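Local atomic coordinates of lectin (Pleurotus ostreatus, PDB entry 6T0Q), a protein that probably binds galactose-type sugars through calcium-dependent sites in two carbohydrate-binding-module-like beta domains. Residues A28-S33 / M128-V133; Y242-N247 / F275-T280. All blocks are in the same frame, centred on the assembly; numbering follows the deposited sequence.

Interaction 1 of 2, residues A28-S33 / M128-V133; sequences ALLSTS and MASILV. Unlike the reference sequence in segment 28-33: Ser31 (reference Asn), Thr32 (reference Ala).
Ser130 turns its hydroxyl beside its own backbone N (chi1 -82°), and Ser33 swings its own the other way, antiperiplanar to N (chi1 -176°), so that each reaches a carbonyl of the other segment. The setting is an antiparallel beta-sheet face crossed by a loop: residues 128-133 belong to strand 126-135 of the sheet that also holds strands 67-76 and 140-144. The loop, residues 28-33, ends in a type I beta turn from Leu30 to Ser33, closed by Ser33 N to Leu30 O at 2.9 Å. Ser130 OG donates to Leu29 O over a short 2.5 Å, tilted 27° from the carbonyl plane. Ser33 OG donates to Ala129 O at 2.7 Å but comes from above the plane of the Ala129 carbonyl; the same hydroxyl has a second, weak bond to Thr145 OG1. The two serine bonds thus run in opposite senses, the strand donating in one and the loop in the other. Apolar atoms fill in around them. Leu30 CD2 lies 3.9 Å from Ser130 OG, and the Leu30 side chain crosses that of Met128, with CD1 4.1 Å from SD. Val73 backs Leu30 from strand 67-76. Toward the other end, Ala28 CB abuts Leu132 CB at 3.8 Å.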
loop_
_atom_site.group_PDB
_atom_site.type_symbol
_atom_site.label_atom_id
_atom_site.label_comp_id
_atom_site.label_asym_id
_atom_site.label_seq_id
_atom_site.Cartn_x
_atom_site.Cartn_y
_atom_site.Cartn_z
ATOM N N ALA A 28 -27.970 2.735 -13.148
ATOM C CA ALA A 28 -28.286 1.972 -14.348
ATOM C C ALA A 28 -29.779 1.668 -14.346
ATOM O O ALA A 28 -30.341 1.304 -13.312
ATOM C CB ALA A 28 -27.471 0.678 -14.405
ATOM N N LEU A 29 -30.430 1.858 -15.489
ATOM C CA LEU A 29 -31.873 1.694 -15.613
ATOM C C LEU A 29 -32.189 0.547 -16.564
ATOM O O LEU A 29 -31.447 0.292 -17.513
ATOM C CB LEU A 29 -32.525 2.976 -16.141
ATOM C CG LEU A 29 -32.117 4.249 -15.396
ATOM C CD1 LEU A 29 -32.571 5.493 -16.173
ATOM C CD2 LEU A 29 -32.696 4.231 -13.986
ATOM N N LEU A 30 -33.322 -0.108 -16.331
ATOM C CA LEU A 30 -33.766 -1.221 -17.162
ATOM C C LEU A 30 -34.724 -0.793 -18.265
ATOM O O LEU A 30 -35.142 -1.639 -19.065
ATOM C CB LEU A 30 -34.433 -2.284 -16.287
ATOM C CG LEU A 30 -33.490 -3.060 -15.358
ATOM C CD1 LEU A 30 -34.321 -4.008 -14.513
ATOM C CD2 LEU A 30 -32.446 -3.825 -16.168
ATOM N N SER A 31 -35.054 0.502 -18.332
ATOM C CA SER A 31 -36.151 0.983 -19.178
ATOM C C SER A 31 -35.949 0.638 -20.647
ATOM O O SER A 31 -36.925 0.402 -21.371
ATOM C CB SER A 31 -36.298 2.501 -19.028
ATOM O OG SER A 31 -36.422 2.854 -17.657
ATOM N N THR A 32 -34.705 0.645 -21.126
ATOM C CA THR A 32 -34.450 0.361 -22.532
ATOM C C THR A 32 -34.048 -1.087 -22.774
ATOM O O THR A 32 -33.744 -1.454 -23.913
ATOM C CB THR A 32 -33.375 1.296 -23.084
ATOM O OG1 THR A 32 -32.126 1.020 -22.445
ATOM C CG2 THR A 32 -33.759 2.750 -22.833
ATOM N N SER A 33 -34.062 -1.922 -21.745
ATOM C CA SER A 33 -33.567 -3.279 -21.903
ATOM C C SER A 33 -34.672 -4.214 -22.384
ATOM O O SER A 33 -35.865 -3.921 -22.260
ATOM C CB SER A 33 -32.978 -3.782 -20.578
ATOM O OG SER A 33 -32.415 -5.075 -20.747
ATOM N N MET A 128 -32.750 -10.452 -18.495
ATOM C CA MET A 128 -32.736 -9.039 -18.828
ATOM C C MET A 128 -31.597 -8.386 -18.066
ATOM O O MET A 128 -31.406 -8.666 -16.883
ATOM C CB MET A 128 -34.065 -8.359 -18.463
ATOM C CG MET A 128 -33.977 -6.823 -18.424
ATOM S SD MET A 128 -35.518 -6.013 -17.922
ATOM C CE MET A 128 -36.392 -6.023 -19.472
ATOM N N ALA A 129 -30.830 -7.534 -18.747
ATOM C CA ALA A 129 -29.756 -6.820 -18.074
ATOM C C ALA A 129 -29.553 -5.462 -18.728
ATOM O O ALA A 129 -29.815 -5.287 -19.919
ATOM C CB ALA A 129 -28.444 -7.614 -18.097
ATOM N N SER A 130 -29.129 -4.495 -17.914
ATOM C CA SER A 130 -28.527 -3.249 -18.366
ATOM C C SER A 130 -27.099 -3.192 -17.861
ATOM O O SER A 130 -26.825 -3.525 -16.703
ATOM C CB SER A 130 -29.266 -1.991 -17.855
ATOM O OG SER A 130 -30.388 -1.699 -18.667
ATOM N N ILE A 131 -26.210 -2.724 -18.721
ATOM C CA ILE A 131 -24.791 -2.589 -18.423
ATOM C C ILE A 131 -24.450 -1.125 -18.663
ATOM O O ILE A 131 -24.339 -0.691 -19.816
ATOM C CB ILE A 131 -23.942 -3.514 -19.303
ATOM C CG1 ILE A 131 -24.450 -4.955 -19.184
ATOM C CG2 ILE A 131 -22.455 -3.384 -18.962
ATOM C CD1 ILE A 131 -24.027 -5.828 -20.363
ATOM N N LEU A 132 -24.310 -0.350 -17.595
ATOM C CA LEU A 132 -23.958 1.058 -17.722
ATOM C C LEU A 132 -22.440 1.171 -17.624
ATOM O O LEU A 132 -21.868 1.026 -16.537
ATOM C CB LEU A 132 -24.650 1.902 -16.656
ATOM C CG LEU A 132 -24.281 3.391 -16.619
ATOM C CD1 LEU A 132 -24.599 4.069 -17.945
ATOM C CD2 LEU A 132 -25.017 4.078 -15.476
ATOM N N VAL A 133 -21.793 1.426 -18.760
ATOM C CA VAL A 133 -20.336 1.474 -18.853
ATOM C C VAL A 133 -19.875 2.907 -18.630
ATOM O O VAL A 133 -20.389 3.833 -19.260
ATOM C CB VAL A 133 -19.857 0.958 -20.224
ATOM C CG1 VAL A 133 -18.354 1.217 -20.407
ATOM C CG2 VAL A 133 -20.177 -0.523 -20.396
#

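Interaction 2 of 2, residues Y242-N247 / F275-T280; sequences YTLYVN and FAINAT. With NAG (2-acetamido-2-deoxy-beta-D-glucopyranose), chain B.
Ala276 O is approached by three groups of the opposite strand: Tyr245 N donates to it at 2.8 Å, nearly along the C=O axis (163° at the oxygen), the CA-H of Leu244 makes a softer contact, and CD1 of the Tyr245 ring brings its edge to within 3.6 Å. The ring gets there with CG beside its own N (chi1 -54°), which carries its hydroxyl toward Asn278. One water joins them: it lies 2.6 Å from Tyr245 OH, accepts from Asn278 ND2 at 2.9 Å and donates to NAG O7 at 3.3 Å. Because Asn278 ND2 is covalently bonded to NAG C1 (1.4 Å), in an Asn-Ala-Thr sequon, this bridge ties the first sugar of an N-glycan to the tyrosine, while Phe320 packs edge-to-face on the ring. On the other sheet face, Leu244 CD1 meets Ile277 CG1 at 3.9 Å and Val246 CG2 lies alongside Phe275, 4.0 Å from CE2. The strands run antiparallel, 172° apart. Strand 241-246 sits between strands 249-254 and 273-281, the latter pairing onward with 214-222; the apolar face rests on strands 229-239 and 287-296 of the facing sheet, as in a beta-sandwich.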
loop_
_atom_site.group_PDB
_atom_site.type_symbol
_atom_site.label_atom_id
_atom_site.label_comp_id
_atom_site.label_asym_id
_atom_site.label_seq_id
_atom_site.Cartn_x
_atom_site.Cartn_y
_atom_site.Cartn_z
ATOM N N TYR A 242 -22.274 15.138 6.928
ATOM C CA TYR A 242 -20.943 14.595 6.675
ATOM C C TYR A 242 -20.336 15.307 5.479
ATOM O O TYR A 242 -21.044 15.850 4.628
ATOM C CB TYR A 242 -20.974 13.082 6.380
ATOM C CG TYR A 242 -21.575 12.821 5.019
ATOM C CD1 TYR A 242 -20.785 12.798 3.876
ATOM C CD2 TYR A 242 -22.948 12.665 4.869
ATOM C CE1 TYR A 242 -21.344 12.615 2.619
ATOM C CE2 TYR A 242 -23.518 12.465 3.618
ATOM C CZ TYR A 242 -22.709 12.445 2.500
ATOM O OH TYR A 242 -23.264 12.264 1.254
ATOM N N THR A 243 -19.010 15.260 5.405
ATOM C CA THR A 243 -18.280 15.511 4.174
ATOM C C THR A 243 -17.358 14.324 3.937
ATOM O O THR A 243 -16.687 13.861 4.865
ATOM C CB THR A 243 -17.475 16.816 4.234
ATOM O OG1 THR A 243 -18.373 17.912 4.441
ATOM C CG2 THR A 243 -16.734 17.039 2.922
ATOM N N LEU A 244 -17.330 13.841 2.699
ATOM C CA LEU A 244 -16.617 12.628 2.330
ATOM C C LEU A 244 -15.450 12.980 1.422
ATOM O O LEU A 244 -15.617 13.761 0.478
ATOM C CB LEU A 244 -17.547 11.655 1.609
ATOM C CG LEU A 244 -16.890 10.422 0.982
ATOM C CD1 LEU A 244 -16.388 9.473 2.077
ATOM C CD2 LEU A 244 -17.888 9.730 0.060
ATOM N N TYR A 245 -14.289 12.378 1.698
ATOM C CA TYR A 245 -13.066 12.549 0.920
ATOM C C TYR A 245 -12.508 11.189 0.516
ATOM O O TYR A 245 -12.651 10.202 1.245
ATOM C CB TYR A 245 -11.983 13.297 1.726
ATOM C CG TYR A 245 -12.433 14.624 2.295
ATOM C CD1 TYR A 245 -13.180 14.682 3.466
ATOM C CD2 TYR A 245 -12.101 15.820 1.662
ATOM C CE1 TYR A 245 -13.593 15.894 3.992
ATOM C CE2 TYR A 245 -12.508 17.036 2.177
ATOM C CZ TYR A 245 -13.257 17.069 3.341
ATOM O OH TYR A 245 -13.667 18.277 3.859
ATOM N N VAL A 246 -11.843 11.142 -0.640
ATOM C CA VAL A 246 -11.071 9.971 -1.046
ATOM C C VAL A 246 -9.696 10.449 -1.503
ATOM O O VAL A 246 -9.590 11.333 -2.362
ATOM C CB VAL A 246 -11.773 9.139 -2.144
ATOM C CG1 VAL A 246 -11.926 9.914 -3.428
ATOM C CG2 VAL A 246 -11.003 7.854 -2.410
ATOM N N ASN A 247 -8.648 9.894 -0.890
ATOM C CA ASN A 247 -7.266 10.314 -1.138
ATOM C C ASN A 247 -7.112 11.831 -1.050
ATOM O O ASN A 247 -6.393 12.453 -1.834
ATOM C CB ASN A 247 -6.779 9.782 -2.482
ATOM C CG ASN A 247 -6.827 8.277 -2.536
ATOM O OD1 ASN A 247 -6.542 7.613 -1.536
ATOM N ND2 ASN A 247 -7.225 7.725 -3.685
ATOM N N PHE A 275 -10.361 6.535 2.553
ATOM C CA PHE A 275 -11.653 7.192 2.650
ATOM C C PHE A 275 -11.696 7.938 3.975
ATOM O O PHE A 275 -11.376 7.363 5.019
ATOM C CB PHE A 275 -12.781 6.159 2.552
ATOM C CG PHE A 275 -12.722 5.336 1.281
ATOM C CD1 PHE A 275 -11.908 4.219 1.198
ATOM C CD2 PHE A 275 -13.457 5.702 0.166
ATOM C CE1 PHE A 275 -11.832 3.469 0.019
ATOM C CE2 PHE A 275 -13.389 4.960 -1.017
ATOM C CZ PHE A 275 -12.581 3.847 -1.087
ATOM N N ALA A 276 -12.067 9.215 3.937
ATOM C CA ALA A 276 -12.092 10.018 5.153
ATOM C C ALA A 276 -13.398 10.785 5.247
ATOM O O ALA A 276 -13.911 11.285 4.243
ATOM C CB ALA A 276 -10.906 10.987 5.216
ATOM N N ILE A 277 -13.937 10.867 6.462
ATOM C CA ILE A 277 -15.237 11.476 6.700
ATOM C C ILE A 277 -15.095 12.492 7.823
ATOM O O ILE A 277 -14.535 12.182 8.879
ATOM C CB ILE A 277 -16.303 10.429 7.077
ATOM C CG1 ILE A 277 -16.430 9.333 6.015
ATOM C CG2 ILE A 277 -17.647 11.104 7.303
ATOM C CD1 ILE A 277 -17.322 8.162 6.492
ATOM N N ASN A 278 -15.595 13.695 7.598
ATOM C CA ASN A 278 -15.851 14.645 8.673
ATOM C C ASN A 278 -17.365 14.674 8.881
ATOM O O ASN A 278 -18.104 15.184 8.037
ATOM C CB ASN A 278 -15.278 16.020 8.324
ATOM C CG ASN A 278 -15.789 17.134 9.241
ATOM O OD1 ASN A 278 -16.395 16.885 10.274
ATOM N ND2 ASN A 278 -15.529 18.376 8.853
ATOM N N ALA A 279 -17.828 14.110 9.991
ATOM C CA ALA A 279 -19.252 14.066 10.297
ATOM C C ALA A 279 -19.525 14.951 11.502
ATOM O O ALA A 279 -18.717 15.007 12.432
ATOM C CB ALA A 279 -19.725 12.632 10.564
ATOM N N THR A 280 -20.659 15.649 11.484
ATOM C CA THR A 280 -20.962 16.661 12.489
ATOM C C THR A 280 -22.294 16.376 13.160
ATOM O O THR A 280 -23.284 16.049 12.495
ATOM C CB THR A 280 -20.987 18.061 11.866
ATOM O OG1 THR A 280 -19.701 18.347 11.302
ATOM C CG2 THR A 280 -21.331 19.129 12.921
HETATM C C1 NAG B . -15.995 19.512 9.599
HETATM C C2 NAG B . -15.048 20.697 9.518
HETATM C C3 NAG B . -15.677 21.904 10.189
HETATM C C4 NAG B . -16.995 22.245 9.509
HETATM C C5 NAG B . -17.930 21.034 9.446
HETATM C C6 NAG B . -19.063 21.254 8.467
HETATM C C7 NAG B . -12.626 20.367 9.384
HETATM C C8 NAG B . -11.368 20.060 10.138
HETATM N N2 NAG B . -13.751 20.400 10.106
HETATM O O3 NAG B . -14.782 23.005 10.088
HETATM O O4 NAG B . -17.393 23.243 10.365
HETATM O O5 NAG B . -17.249 19.853 8.983
HETATM O O6 NAG B . -20.327 21.206 9.111
HETATM O O7 NAG B . -12.627 20.570 8.171
HETATM O O HOH W 1 -14.617 18.845 6.189
#

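In the fold
Interactions 1 and 2 lie on opposite sides of the chain's centre, their centres 31 Å apart and their nearest atoms about 18 Å apart, so neither touches the other. Each belongs to one of two beta-rich halves with its own calcium site. In interaction 1 the side chain of Met128 is about 13 Å from a calcium ion and about 9 Å from Asp77, a ligand of the first site; in interaction 2 that of Ala279 is about 7 Å from Asn281, a ligand of the second. The halves are interlinked: strand 23-24, just before loop 28-33, pairs with strand 261-265, whose other neighbour, strand 229-239, packs against interaction 2. Only interaction 2 contains a glycan-bearing asparagine.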